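Local coordinates for proton-dependent oligopeptide transporter family protein (Xanthomonas campestris, PDB 6EI3), which probably carries small peptides across the membrane coupled to proton movement, as a POT family member of the major facilitator superfamily, captured in an auto-inhibited state, at residues L161-H165 with L166-W170; P175-L178 with M179-T183; A208-R211 with S212-A216. All blocks are in the same frame, centred on the assembly; numbering follows the deposited sequence.

How the contacts relate
Going from the N terminus, contact 1 comes first. It closes the tight turn between helix 137-165 and helix 168-188, two consecutive helices of the major facilitator fold. Contact 2 follows further along helix 168-188, with its centre about 17 Å from that of contact 1. One monoacylglycerol lipid, 78M of chain D, runs past both. Contact 3 lies in the next helix, 206-215, about 54 Å between centres from contact 1 and on the opposite side of the chain's centre. The three follow in series, and none nests in or crosses another. Contacts 2 and 3 are turns within single helices, while contact 1 joins two helices.

Contact 1. Residues L161-H165 with L166-W170; sequences LALKH and LGPSW. With 78M ((2S)-2,3-dihydroxypropyl(7Z)-pentadec-7-enoate), chain D; 78M ((2S)-2,3-dihydroxypropyl(7Z)-pentadec-7-enoate), chain I; 78M ((2S)-2,3-dihydroxypropyl(7Z)-pentadec-7-enoate), chain L.
Ala162 O receives two backbone donors from the following turn, Leu166 N and Gly167 N. The first, Leu166 N to Ala162 O at 2.8 Å, is an ordinary i+4 to i helical bond. The second, from Gly167 N to the same Ala162 O at 2.9 Å, is an i+5 to i bond of the π type. Gly167 N also makes a weak bond to Leu163 O. This is a tight turn between consecutive helices of the major facilitator fold. Gly167, with positive phi (110°), ends helix 137-165 and takes the N-cap position of helix 168-188. One residue thus ends one helix and starts the next.

Two apolar pairs close the corner. Leu166 CD1 packs on Ala162 CB. On another side of the turn, Leu163 CD1 reaches Pro168 CG at 4.2 Å. Leu163 CG stands anti to its own backbone N (chi1 -179°), and this sends CD1 to the proline. Phe28 of helix 25-30 touches both residues.

The outer surface meets three lipids. The His165 ring has O2 of 78M of chain L over one face, and its own neighbour Lys164 CB also lies over a face. His165 NE2 is 2.8 Å from O21 of 78M of chain I, which approaches the ring obliquely. Leu161 CD1 lies against the acyl chain of that chain I lipid, 3.8 Å from its C4. Ser169 OG is bound to Glu97, while Ser169 CB approaches the ester carbonyl oxygen O1 of 78M of chain D. The Trp170 indole takes the same lipid in two ways. C3 of its acyl chain sits over one face, 3.9 Å above the plane. At the edge, the glycerol C20 lies in the ring plane, and Trp170 NE1 donates to O21 of this lipid at 2.9 Å with an N-H...O angle of 153°.

Contact 2. Residues P175-L178 with M179-T183; sequences PGIL and MFIAT. With 78M ((2S)-2,3-dihydroxypropyl(7Z)-pentadec-7-enoate), chain D.
Ile177 overlaps Ile181 one turn later, with Ile177 CG2 at 3.9 Å from Ile181 CD1. The two side chains cross obliquely. The CG2 branch of Ile177 is anti to its backbone N, which places it on the side of Ile181; the other branch, CG1, is left for the lipid. Ile177 CG1 touches C7 of 78M, chain D, at 3.6 Å; C7 is one carbon of the cis double bond. Ile181 CD1 and Leu178 CD2 both meet the terminal C15 of that chain. The three side chains form an apolar surface along the tail.

Another face of the helix is buried. Met179 bends at chi2 (52°) and packs on Glu14 and Ser17 of helix 4-22 and on Tyr86 and His90 of helix 62-95. Thr183 turns its hydroxyl back into its own helix, and Thr183 OG1 donates to Met179 O at 2.9 Å. Thr183 N bonds the same oxygen from the opposite face of the carbonyl plane, so this acceptor is gripped twice. Pro175 O likewise has two donors, Met179 N at 3.0 Å and Ser17 OG of helix 4-22.

The helix is kinked at Pro175, whose N has no bond to the turn before. This makes it a proline-kinked helix of a major facilitator bundle, with one face on helices 4-22 and 62-95 and another along bound lipid.

Contact 3. Residues A208-R211 with S212-A216; sequences AVVR and SALLA
The guanidinium of Arg211 has Ala208 CA below one face, at the NH1 end, with Arg211 NH1 3.5 Å from Ala208 CA. It is the one flat side-chain group of this turn. The chain is bent at chi3 (-59°), and this folds the guanidinium back along the helix. The contact with Leu215 is made by the aliphatic part: Arg211 CG meets Leu215 CD1 at 3.9 Å, and the two chains lie side by side, pointing the same way.

Val210 and Leu214 form a second parallel pair, with Val210 CG1 3.9 Å from Leu214 CD1. Both rest on Thr267 of helix 248-270. Val209 faces helix 281-306, where it touches Ala282 and Val286.

Ser212 N bonds Ala208 O at 2.9 Å. Ser212 OG is hydrogen-bonded to His278 NE2 and also lies 3.1 Å from Ala208 O, a bond that is not settled. Gln270 NE2 takes up the carbonyls of Ala213 and Leu214 near the helix end. Ala216 is the first residue to leave helical geometry.

These are i to i+4 contacts along the last turns of a short α-helix. It packs beside helix 248-270, probably in the linker region between the two helical bundles of a POT transporter.

Contact 1. Residues L161-H165 with L166-W170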
loop_
_atom_site.group_PDB
_atom_site.type_symbol
_atom_site.label_atom_id
_atom_site.label_comp_id
_atom_site.label_asym_id
_atom_site.label_seq_id
_atom_site.Cartn_x
_atom_site.Cartn_y
_atom_site.Cartn_z
ATOM N N LEU A 161 20.919 -6.316 -10.534
ATOM C CA LEU A 161 22.119 -6.752 -11.262
ATOM C C LEU A 161 22.641 -5.596 -12.113
ATOM O O LEU A 161 23.849 -5.411 -12.199
ATOM C CB LEU A 161 21.838 -7.979 -12.164
ATOM C CG LEU A 161 21.741 -9.350 -11.488
ATOM C CD1 LEU A 161 21.607 -10.440 -12.527
ATOM C CD2 LEU A 161 22.971 -9.651 -10.632
ATOM N N ALA A 162 21.727 -4.806 -12.736
ATOM C CA ALA A 162 22.112 -3.596 -13.478
ATOM C C ALA A 162 22.775 -2.603 -12.488
ATOM O O ALA A 162 23.787 -2.004 -12.823
ATOM C CB ALA A 162 20.887 -2.947 -14.112
ATOM N N LEU A 163 22.214 -2.450 -11.270
ATOM C CA LEU A 163 22.780 -1.562 -10.244
ATOM C C LEU A 163 24.179 -2.008 -9.838
ATOM O O LEU A 163 25.109 -1.205 -9.842
ATOM C CB LEU A 163 21.868 -1.488 -8.982
ATOM C CG LEU A 163 22.379 -0.554 -7.832
ATOM C CD1 LEU A 163 22.446 0.927 -8.260
ATOM C CD2 LEU A 163 21.558 -0.727 -6.563
ATOM N N LYS A 164 24.315 -3.293 -9.497
ATOM C CA LYS A 164 25.571 -3.867 -9.038
ATOM C C LYS A 164 26.691 -3.839 -10.077
ATOM O O LYS A 164 27.827 -3.523 -9.731
ATOM C CB LYS A 164 25.344 -5.306 -8.543
ATOM C CG LYS A 164 26.440 -5.807 -7.585
ATOM C CD LYS A 164 26.388 -7.306 -7.413
ATOM C CE LYS A 164 27.652 -7.825 -6.766
ATOM N NZ LYS A 164 27.544 -7.865 -5.284
ATOM N N HIS A 165 26.391 -4.188 -11.336
ATOM C CA HIS A 165 27.457 -4.313 -12.349
ATOM C C HIS A 165 27.566 -3.154 -13.316
ATOM O O HIS A 165 28.652 -2.924 -13.838
ATOM C CB HIS A 165 27.314 -5.636 -13.115
ATOM C CG HIS A 165 27.135 -6.815 -12.207
ATOM N ND1 HIS A 165 28.149 -7.232 -11.355
ATOM C CD2 HIS A 165 26.060 -7.619 -12.032
ATOM C CE1 HIS A 165 27.657 -8.259 -10.682
ATOM N NE2 HIS A 165 26.403 -8.535 -11.058
ATOM N N LEU A 166 26.464 -2.444 -13.588
ATOM C CA LEU A 166 26.469 -1.341 -14.547
ATOM C C LEU A 166 26.433 0.038 -13.882
ATOM O O LEU A 166 26.948 0.996 -14.451
ATOM C CB LEU A 166 25.314 -1.476 -15.577
ATOM C CG LEU A 166 25.020 -2.851 -16.208
ATOM C CD1 LEU A 166 23.826 -2.771 -17.156
ATOM C CD2 LEU A 166 26.225 -3.410 -16.954
ATOM N N GLY A 167 25.800 0.145 -12.716
ATOM C CA GLY A 167 25.717 1.427 -12.026
ATOM C C GLY A 167 24.332 2.048 -12.004
ATOM O O GLY A 167 23.433 1.563 -12.694
ATOM N N PRO A 168 24.168 3.149 -11.218
ATOM C CA PRO A 168 22.836 3.764 -11.031
ATOM C C PRO A 168 22.135 4.330 -12.269
ATOM O O PRO A 168 20.907 4.239 -12.346
ATOM C CB PRO A 168 23.089 4.874 -10.001
ATOM C CG PRO A 168 24.383 4.529 -9.345
ATOM C CD PRO A 168 25.187 3.778 -10.342
ATOM N N SER A 169 22.885 4.952 -13.191
ATOM C CA SER A 169 22.362 5.498 -14.446
ATOM C C SER A 169 21.696 4.380 -15.258
ATOM O O SER A 169 20.724 4.643 -15.952
ATOM C CB SER A 169 23.496 6.099 -15.282
ATOM O OG SER A 169 23.871 7.383 -14.813
ATOM N N TRP A 170 22.232 3.153 -15.193
ATOM C CA TRP A 170 21.639 2.033 -15.915
ATOM C C TRP A 170 20.475 1.463 -15.139
ATOM O O TRP A 170 19.420 1.215 -15.720
ATOM C CB TRP A 170 22.677 0.945 -16.238
ATOM C CG TRP A 170 23.667 1.381 -17.280
ATOM C CD1 TRP A 170 24.841 2.036 -17.069
ATOM C CD2 TRP A 170 23.523 1.263 -18.705
ATOM N NE1 TRP A 170 25.458 2.299 -18.268
ATOM C CE2 TRP A 170 24.659 1.859 -19.291
ATOM C CE3 TRP A 170 22.550 0.693 -19.545
ATOM C CZ2 TRP A 170 24.858 1.896 -20.680
ATOM C CZ3 TRP A 170 22.744 0.730 -20.921
ATOM C CH2 TRP A 170 23.876 1.345 -21.476
HETATM O O21 78M D . 28.309 2.843 -18.132
HETATM C C20 78M D . 28.173 4.171 -18.615
HETATM C C18 78M D . 27.763 5.125 -17.516
HETATM O O19 78M D . 26.951 4.459 -16.542
HETATM C C17 78M D . 27.036 6.344 -18.039
HETATM O O2 78M D . 25.920 5.821 -18.798
HETATM C C1 78M D . 24.784 6.525 -18.846
HETATM O O1 78M D . 24.558 7.497 -18.171
HETATM C C2 78M D . 23.853 5.965 -19.878
HETATM C C3 78M D . 22.647 5.243 -19.301
HETATM C C4 78M D . 21.768 4.696 -20.404
HETATM C C5 78M D . 20.481 4.036 -19.968
HETATM C C6 78M D . 19.643 3.584 -21.158
HETATM C C7 78M D . 18.392 2.859 -20.768
HETATM C C8 78M D . 17.896 1.762 -21.315
HETATM C C9 78M D . 18.474 0.959 -22.440
HETATM C C10 78M D . 18.762 -0.489 -22.035
HETATM C C11 78M D . 17.748 -1.511 -22.538
HETATM C C12 78M D . 16.354 -1.428 -21.913
HETATM C C13 78M D . 15.365 -2.435 -22.491
HETATM C C15 78M D . 13.145 -1.270 -22.795
HETATM C C14 78M D . 13.937 -2.291 -22.006
HETATM O O21 78M I . 26.677 -11.195 -11.868
HETATM C C20 78M I . 28.077 -11.260 -12.123
HETATM C C18 78M I . 28.392 -12.266 -13.205
HETATM O O19 78M I . 29.793 -12.553 -13.196
HETATM C C17 78M I . 27.982 -11.809 -14.591
HETATM O O2 78M I . 26.595 -11.383 -14.573
HETATM C C1 78M I . 25.636 -12.297 -14.763
HETATM O O1 78M I . 25.831 -13.485 -14.786
HETATM C C2 78M I . 24.294 -11.646 -14.934
HETATM C C3 78M I . 23.420 -12.323 -15.982
HETATM C C4 78M I . 22.018 -11.747 -16.052
HETATM C C5 78M I . 21.606 -11.326 -17.447
HETATM C C6 78M I . 20.297 -10.556 -17.495
HETATM C C7 78M I . 19.144 -11.391 -17.957
HETATM C C8 78M I . 18.369 -11.168 -19.008
HETATM C C9 78M I . 18.476 -10.043 -19.994
HETATM C C10 78M I . 17.242 -9.894 -20.879
HETATM C C11 78M I . 17.458 -8.976 -22.074
HETATM C C12 78M I . 16.218 -8.737 -22.916
HETATM C C13 78M I . 15.554 -7.382 -22.699
HETATM C C15 78M I . 13.177 -7.696 -23.604
HETATM C C14 78M I . 14.057 -7.433 -22.392
HETATM O O21 78M L . 32.904 -7.001 -13.073
HETATM C C20 78M L . 32.730 -8.169 -13.866
HETATM C C18 78M L . 31.660 -9.062 -13.281
HETATM O O19 78M L . 31.761 -10.386 -13.818
HETATM C C17 78M L . 30.266 -8.509 -13.464
HETATM O O2 78M L . 29.751 -8.919 -14.754
HETATM C C1 78M L . 29.564 -7.982 -15.689
HETATM O O1 78M L . 30.041 -6.878 -15.642
HETATM C C2 78M L . 28.686 -8.490 -16.798
HETATM C C3 78M L . 27.356 -7.751 -16.940
HETATM C C4 78M L . 26.312 -8.164 -15.918
HETATM C C5 78M L . 24.882 -8.180 -16.445
HETATM C C6 78M L . 24.059 -6.935 -16.115
HETATM C C7 78M L . 22.569 -7.151 -16.247
HETATM C C8 78M L . 21.796 -6.933 -17.308
HETATM C C9 78M L . 22.212 -6.436 -18.668
HETATM C C10 78M L . 21.053 -6.180 -19.642
HETATM C C11 78M L . 20.605 -4.723 -19.717
HETATM C C12 78M L . 19.696 -4.358 -20.896
HETATM C C13 78M L . 18.288 -4.956 -20.896
HETATM C C15 78M L . 15.940 -4.935 -19.922
HETATM C C14 78M L . 17.358 -4.426 -19.806
#

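Contact 2. Residues P175-L178 with M179-T183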
loop_
_atom_site.group_PDB
_atom_site.type_symbol
_atom_site.label_atom_id
_atom_site.label_comp_id
_atom_site.label_asym_id
_atom_site.label_seq_id
_atom_site.Cartn_x
_atom_site.Cartn_y
_atom_site.Cartn_z
ATOM N N PRO A 175 14.104 1.339 -15.816
ATOM C CA PRO A 175 12.706 1.657 -15.461
ATOM C C PRO A 175 12.220 2.985 -16.061
ATOM O O PRO A 175 11.052 3.100 -16.403
ATOM C CB PRO A 175 12.729 1.725 -13.914
ATOM C CG PRO A 175 13.878 0.869 -13.513
ATOM C CD PRO A 175 14.911 1.118 -14.593
ATOM N N GLY A 176 13.119 3.953 -16.217
ATOM C CA GLY A 176 12.769 5.250 -16.796
ATOM C C GLY A 176 12.331 5.113 -18.246
ATOM O O GLY A 176 11.282 5.636 -18.631
ATOM N N ILE A 177 13.092 4.344 -19.039
ATOM C CA ILE A 177 12.766 4.082 -20.465
ATOM C C ILE A 177 11.447 3.307 -20.607
ATOM O O ILE A 177 10.614 3.642 -21.448
ATOM C CB ILE A 177 13.961 3.407 -21.204
ATOM C CG1 ILE A 177 15.151 4.401 -21.363
ATOM C CG2 ILE A 177 13.556 2.795 -22.561
ATOM C CD1 ILE A 177 14.923 5.716 -22.339
ATOM N N LEU A 178 11.234 2.319 -19.741
ATOM C CA LEU A 178 10.009 1.528 -19.730
ATOM C C LEU A 178 8.786 2.366 -19.426
ATOM O O LEU A 178 7.728 2.093 -19.984
ATOM C CB LEU A 178 10.121 0.337 -18.768
ATOM C CG LEU A 178 10.921 -0.839 -19.328
ATOM C CD1 LEU A 178 11.270 -1.788 -18.234
ATOM C CD2 LEU A 178 10.131 -1.579 -20.411
ATOM N N MET A 179 8.931 3.390 -18.572
ATOM C CA MET A 179 7.848 4.310 -18.224
ATOM C C MET A 179 7.566 5.216 -19.414
ATOM O O MET A 179 6.406 5.511 -19.693
ATOM C CB MET A 179 8.205 5.133 -16.964
ATOM C CG MET A 179 7.008 5.813 -16.326
ATOM S SD MET A 179 5.609 4.678 -15.997
ATOM C CE MET A 179 4.256 5.687 -16.603
ATOM N N PHE A 180 8.620 5.653 -20.128
ATOM C CA PHE A 180 8.434 6.450 -21.336
ATOM C C PHE A 180 7.642 5.603 -22.347
ATOM O O PHE A 180 6.688 6.094 -22.946
ATOM C CB PHE A 180 9.779 6.915 -21.942
ATOM C CG PHE A 180 9.600 7.437 -23.351
ATOM C CD1 PHE A 180 9.175 8.741 -23.578
ATOM C CD2 PHE A 180 9.785 6.603 -24.450
ATOM C CE1 PHE A 180 8.977 9.212 -24.885
ATOM C CE2 PHE A 180 9.546 7.066 -25.750
ATOM C CZ PHE A 180 9.152 8.367 -25.955
ATOM N N ILE A 181 8.029 4.321 -22.501
ATOM C CA ILE A 181 7.360 3.385 -23.415
ATOM C C ILE A 181 5.930 3.131 -22.961
ATOM O O ILE A 181 5.054 3.053 -23.816
ATOM C CB ILE A 181 8.154 2.056 -23.577
ATOM C CG1 ILE A 181 9.494 2.296 -24.343
ATOM C CG2 ILE A 181 7.279 0.978 -24.275
ATOM C CD1 ILE A 181 10.505 1.116 -24.260
ATOM N N ALA A 182 5.695 2.980 -21.625
ATOM C CA ALA A 182 4.350 2.772 -21.073
ATOM C C ALA A 182 3.432 3.931 -21.460
ATOM O O ALA A 182 2.298 3.697 -21.888
ATOM C CB ALA A 182 4.411 2.664 -19.546
ATOM N N THR A 183 3.937 5.181 -21.313
ATOM C CA THR A 183 3.191 6.417 -21.619
ATOM C C THR A 183 2.931 6.515 -23.122
ATOM O O THR A 183 1.804 6.829 -23.522
ATOM C CB THR A 183 3.938 7.654 -21.060
ATOM O OG1 THR A 183 4.207 7.450 -19.674
ATOM C CG2 THR A 183 3.149 8.955 -21.239
HETATM O O21 78M D . 28.309 2.843 -18.132
HETATM C C20 78M D . 28.173 4.171 -18.615
HETATM C C18 78M D . 27.763 5.125 -17.516
HETATM O O19 78M D . 26.951 4.459 -16.542
HETATM C C17 78M D . 27.036 6.344 -18.039
HETATM O O2 78M D . 25.920 5.821 -18.798
HETATM C C1 78M D . 24.784 6.525 -18.846
HETATM O O1 78M D . 24.558 7.497 -18.171
HETATM C C2 78M D . 23.853 5.965 -19.878
HETATM C C3 78M D . 22.647 5.243 -19.301
HETATM C C4 78M D . 21.768 4.696 -20.404
HETATM C C5 78M D . 20.481 4.036 -19.968
HETATM C C6 78M D . 19.643 3.584 -21.158
HETATM C C7 78M D . 18.392 2.859 -20.768
HETATM C C8 78M D . 17.896 1.762 -21.315
HETATM C C9 78M D . 18.474 0.959 -22.440
HETATM C C10 78M D . 18.762 -0.489 -22.035
HETATM C C11 78M D . 17.748 -1.511 -22.538
HETATM C C12 78M D . 16.354 -1.428 -21.913
HETATM C C13 78M D . 15.365 -2.435 -22.491
HETATM C C15 78M D . 13.145 -1.270 -22.795
HETATM C C14 78M D . 13.937 -2.291 -22.006
#

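Contact 3. Residues A208-R211 with S212-A216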
loop_
_atom_site.group_PDB
_atom_site.type_symbol
_atom_site.label_atom_id
_atom_site.label_comp_id
_atom_site.label_asym_id
_atom_site.label_seq_id
_atom_site.Cartn_x
_atom_site.Cartn_y
_atom_site.Cartn_z
ATOM N N ALA A 208 -22.359 12.801 0.491
ATOM C CA ALA A 208 -23.656 13.441 0.782
ATOM C C ALA A 208 -24.283 12.944 2.083
ATOM O O ALA A 208 -24.781 13.759 2.855
ATOM C CB ALA A 208 -24.619 13.232 -0.374
ATOM N N VAL A 209 -24.226 11.612 2.342
ATOM C CA VAL A 209 -24.772 10.980 3.555
ATOM C C VAL A 209 -23.958 11.397 4.791
ATOM O O VAL A 209 -24.556 11.707 5.815
ATOM C CB VAL A 209 -24.944 9.439 3.416
ATOM C CG1 VAL A 209 -25.529 8.819 4.681
ATOM C CG2 VAL A 209 -25.811 9.086 2.211
ATOM N N VAL A 210 -22.610 11.443 4.682
ATOM C CA VAL A 210 -21.704 11.890 5.760
ATOM C C VAL A 210 -22.010 13.366 6.104
ATOM O O VAL A 210 -22.095 13.717 7.283
ATOM C CB VAL A 210 -20.198 11.670 5.387
ATOM C CG1 VAL A 210 -19.260 12.414 6.338
ATOM C CG2 VAL A 210 -19.846 10.182 5.345
ATOM N N ARG A 211 -22.170 14.212 5.057
ATOM C CA ARG A 211 -22.492 15.644 5.147
ATOM C C ARG A 211 -23.817 15.816 5.886
ATOM O O ARG A 211 -23.867 16.567 6.858
ATOM C CB ARG A 211 -22.574 16.253 3.733
ATOM C CG ARG A 211 -22.645 17.785 3.660
ATOM C CD ARG A 211 -22.652 18.290 2.216
ATOM N NE ARG A 211 -21.457 17.870 1.468
ATOM C CZ ARG A 211 -21.469 17.078 0.397
ATOM N NH1 ARG A 211 -22.619 16.630 -0.096
ATOM N NH2 ARG A 211 -20.333 16.741 -0.198
ATOM N N SER A 212 -24.866 15.068 5.465
ATOM C CA SER A 212 -26.186 15.104 6.103
ATOM C C SER A 212 -26.145 14.593 7.539
ATOM O O SER A 212 -26.773 15.196 8.392
ATOM C CB SER A 212 -27.201 14.309 5.299
ATOM O OG SER A 212 -27.412 14.880 4.020
ATOM N N ALA A 213 -25.388 13.506 7.810
ATOM C CA ALA A 213 -25.242 12.914 9.147
ATOM C C ALA A 213 -24.631 13.893 10.142
ATOM O O ALA A 213 -25.188 14.072 11.219
ATOM C CB ALA A 213 -24.393 11.647 9.077
ATOM N N LEU A 214 -23.494 14.532 9.779
ATOM C CA LEU A 214 -22.781 15.490 10.635
ATOM C C LEU A 214 -23.529 16.815 10.855
ATOM O O LEU A 214 -23.534 17.322 11.980
ATOM C CB LEU A 214 -21.358 15.764 10.099
ATOM C CG LEU A 214 -20.303 14.655 10.244
ATOM C CD1 LEU A 214 -19.137 14.894 9.303
ATOM C CD2 LEU A 214 -19.791 14.546 11.673
ATOM N N LEU A 215 -24.145 17.378 9.792
ATOM C CA LEU A 215 -24.863 18.665 9.860
ATOM C C LEU A 215 -26.283 18.596 10.428
ATOM O O LEU A 215 -26.739 19.596 10.989
ATOM C CB LEU A 215 -24.899 19.377 8.492
ATOM C CG LEU A 215 -23.574 19.814 7.852
ATOM C CD1 LEU A 215 -23.793 20.225 6.408
ATOM C CD2 LEU A 215 -22.922 20.950 8.617
ATOM N N ALA A 216 -27.004 17.465 10.253
ATOM C CA ALA A 216 -28.385 17.329 10.748
ATOM C C ALA A 216 -28.532 17.537 12.248
ATOM O O ALA A 216 -27.749 17.006 13.037
ATOM C CB ALA A 216 -28.982 15.987 10.347
#